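Local atomic coordinates of phosphoserine phosphatase (Thermococcus onnurineus, PDB entry 4AP9), a protein that probably hydrolyses L-phosphoserine to L-serine and phosphate, the last step of serine biosynthesis, as a magnesium-dependent phosphatase of the haloacid dehalogenase superfamily. Residues 23-26 with 27-31. Numbering follows the deposited sequence.
With 1PS (3-pyridinium-1-ylpropane-1-sulfonate), chain E.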
loop_
_atom_site.group_PDB
_atom_site.type_symbol
_atom_site.label_atom_id
_atom_site.label_comp_id
_atom_site.label_asym_id
_atom_site.label_seq_id
_atom_site.Cartn_x
_atom_site.Cartn_y
_atom_site.Cartn_z
ATOM N N PHE A 23 30.622 -20.697 -17.405
ATOM C CA PHE A 23 30.570 -21.908 -16.583
ATOM C C PHE A 23 29.144 -22.234 -16.141
ATOM O O PHE A 23 28.408 -21.372 -15.653
ATOM C CB PHE A 23 31.494 -21.833 -15.360
ATOM C CG PHE A 23 31.439 -23.071 -14.508
ATOM C CD1 PHE A 23 31.948 -24.269 -14.980
ATOM C CD2 PHE A 23 30.831 -23.049 -13.259
ATOM C CE1 PHE A 23 31.879 -25.425 -14.212
ATOM C CE2 PHE A 23 30.753 -24.205 -12.489
ATOM C CZ PHE A 23 31.288 -25.387 -12.963
ATOM N N GLU A 24 28.759 -23.491 -16.330
ATOM C CA GLU A 24 27.433 -23.955 -15.965
ATOM C C GLU A 24 27.538 -25.176 -15.062
ATOM O O GLU A 24 27.713 -26.294 -15.543
ATOM C CB GLU A 24 26.637 -24.289 -17.222
ATOM C CG GLU A 24 26.320 -23.054 -18.031
ATOM C CD GLU A 24 25.474 -23.361 -19.239
ATOM O OE1 GLU A 24 24.245 -23.516 -19.077
ATOM O OE2 GLU A 24 26.051 -23.455 -20.342
ATOM N N PHE A 25 27.432 -24.948 -13.756
ATOM C CA PHE A 25 27.612 -26.015 -12.759
ATOM C C PHE A 25 26.887 -27.328 -13.065
ATOM O O PHE A 25 27.449 -28.412 -12.899
ATOM C CB PHE A 25 27.190 -25.517 -11.371
ATOM C CG PHE A 25 27.248 -26.575 -10.307
ATOM C CD1 PHE A 25 28.441 -26.864 -9.670
ATOM C CD2 PHE A 25 26.105 -27.265 -9.927
ATOM C CE1 PHE A 25 28.509 -27.840 -8.686
ATOM C CE2 PHE A 25 26.166 -28.247 -8.932
ATOM C CZ PHE A 25 27.371 -28.529 -8.314
ATOM N N TRP A 26 25.619 -27.260 -13.461
ATOM C CA TRP A 26 24.882 -28.499 -13.693
ATOM C C TRP A 26 25.349 -29.288 -14.934
ATOM O O TRP A 26 25.338 -30.532 -14.928
ATOM C CB TRP A 26 23.354 -28.273 -13.667
ATOM C CG TRP A 26 22.851 -27.907 -12.279
ATOM C CD1 TRP A 26 22.324 -26.703 -11.884
ATOM C CD2 TRP A 26 22.879 -28.734 -11.100
ATOM N NE1 TRP A 26 21.990 -26.745 -10.546
ATOM C CE2 TRP A 26 22.335 -27.969 -10.041
ATOM C CE3 TRP A 26 23.298 -30.041 -10.846
ATOM C CZ2 TRP A 26 22.197 -28.478 -8.746
ATOM C CZ3 TRP A 26 23.163 -30.546 -9.552
ATOM C CH2 TRP A 26 22.619 -29.758 -8.519
ATOM N N ARG A 27 25.764 -28.574 -15.978
ATOM C CA ARG A 27 26.335 -29.223 -17.158
ATOM C C ARG A 27 27.669 -29.865 -16.782
ATOM O O ARG A 27 27.997 -30.952 -17.248
ATOM C CB ARG A 27 26.526 -28.226 -18.301
ATOM C CG ARG A 27 25.204 -27.613 -18.751
ATOM C CD ARG A 27 25.336 -26.779 -20.012
ATOM N NE ARG A 27 24.088 -26.063 -20.287
ATOM C CZ ARG A 27 23.028 -26.588 -20.895
ATOM N NH1 ARG A 27 23.043 -27.850 -21.310
ATOM N NH2 ARG A 27 21.943 -25.843 -21.093
ATOM N N GLU A 28 28.427 -29.202 -15.917
ATOM C CA GLU A 28 29.665 -29.795 -15.413
ATOM C C GLU A 28 29.395 -31.030 -14.544
ATOM O O GLU A 28 30.105 -32.042 -14.636
ATOM C CB GLU A 28 30.485 -28.752 -14.654
ATOM C CG GLU A 28 31.807 -29.263 -14.092
ATOM C CD GLU A 28 32.853 -29.568 -15.159
ATOM O OE1 GLU A 28 32.567 -29.394 -16.364
ATOM O OE2 GLU A 28 33.968 -29.978 -14.778
HETATM N N MSE A 29 28.373 -30.963 -13.692
HETATM C CA MSE A 29 28.014 -32.125 -12.893
HETATM C C MSE A 29 27.593 -33.297 -13.775
HETATM O O MSE A 29 27.892 -34.452 -13.471
HETATM C CB MSE A 29 26.914 -31.796 -11.884
HETATM C CG MSE A 29 27.382 -30.926 -10.741
HETATM SE SE MSE A 29 28.724 -31.859 -9.665
HETATM C CE MSE A 29 30.233 -30.923 -10.290
ATOM N N ALA A 30 26.903 -33.001 -14.874
ATOM C CA ALA A 30 26.469 -34.071 -15.766
ATOM C C ALA A 30 27.695 -34.715 -16.407
ATOM O O ALA A 30 27.717 -35.931 -16.608
ATOM C CB ALA A 30 25.520 -33.548 -16.837
ATOM N N ARG A 31 28.703 -33.902 -16.717
ATOM C CA ARG A 31 29.919 -34.390 -17.374
ATOM C C ARG A 31 30.730 -35.265 -16.418
ATOM O O ARG A 31 31.174 -36.360 -16.772
ATOM C CB ARG A 31 30.764 -33.219 -17.894
ATOM C CG ARG A 31 32.038 -33.633 -18.650
ATOM C CD ARG A 31 32.924 -32.442 -18.965
ATOM N NE ARG A 31 33.611 -31.912 -17.793
ATOM C CZ ARG A 31 34.777 -32.377 -17.356
ATOM N NH1 ARG A 31 35.352 -33.388 -17.994
ATOM N NH2 ARG A 31 35.358 -31.856 -16.277
HETATM N N1 1PS E . 33.921 -38.721 -16.140
HETATM C C1 1PS E . 33.749 -38.732 -17.464
HETATM C C2 1PS E . 34.245 -37.701 -18.251
HETATM C C3 1PS E . 34.570 -37.725 -15.516
HETATM C C4 1PS E . 35.094 -36.657 -16.241
HETATM C C5 1PS E . 34.932 -36.637 -17.635
HETATM C C6 1PS E . 33.388 -39.807 -15.378
HETATM C C7 1PS E . 32.028 -40.157 -15.913
HETATM C C8 1PS E . 31.477 -41.322 -15.152
HETATM S S1 1PS E . 30.987 -42.613 -16.264
HETATM O O1 1PS E . 30.300 -43.615 -15.433
HETATM O O2 1PS E . 32.162 -43.207 -16.881
HETATM O O3 1PS E . 30.082 -42.112 -17.281
HETATM O O HOH W 1 22.249 -22.872 -20.901
#
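Phe25 and selenomethionine Met29 pack against each other one turn apart in the first turns of helix 25-33. Met29 CG lies over one face of the Phe25 ring, 3.7 Å from its centroid, in a CH-pi contact. The Met29 chain then bends (chi2 -64°), which keeps SE near the ring rim, 3.8 Å from Phe25 CZ, as an oblique Met-aromatic contact. Phe25 CD2 sits over the centre of one face of the Trp26 indole. This is the tightly packed, buried side.

Glu24 is the N-cap residue. Its carbonyl opens the helical bonding: Glu28 N donates to Glu24 O at 3.0 Å, and Met29 N and Ala30 N follow to Phe25 O and Trp26 O. Phe23 CE1 rests 3.6 Å from Glu28 CB.

The polar side is only partly buried and is held largely by charge. Glu24 and Arg27 run side by side. Arg27 NE donates to Glu24 OE1 at 2.8 Å in a salt bridge, in the guanidinium plane but from above the carboxylate plane. A water donates to Glu24 OE1 and accepts from Arg27 NH2, closing a small ring. Tyr160 OH also bonds Glu24 OE1, while Arg27 NH1 forms salt bridges with Glu39 and Glu43. A leucine in place of Arg27 would probably leave Glu24, Glu39 and Glu43 without their shared positive partner. The loose end is exposed Arg31, which grips Glu28 side-on through NE and NH2. Its NH1 lies 3.3 Å from C5 of bound 3-pyridinium-1-ylpropane-1-sulfonate, whose pocket it shares with Ile32, Thr33 and Gly34.

Helix 25-33 lies in the helical insert between strands 11-15 and 97-102, consistent with the C1 cap of HAD phosphatases. Phe71 of helix 68-73 and Phe105, just after strand 97-102, meet Phe25, while Trp26 packs on helices 36-47 and 52-62.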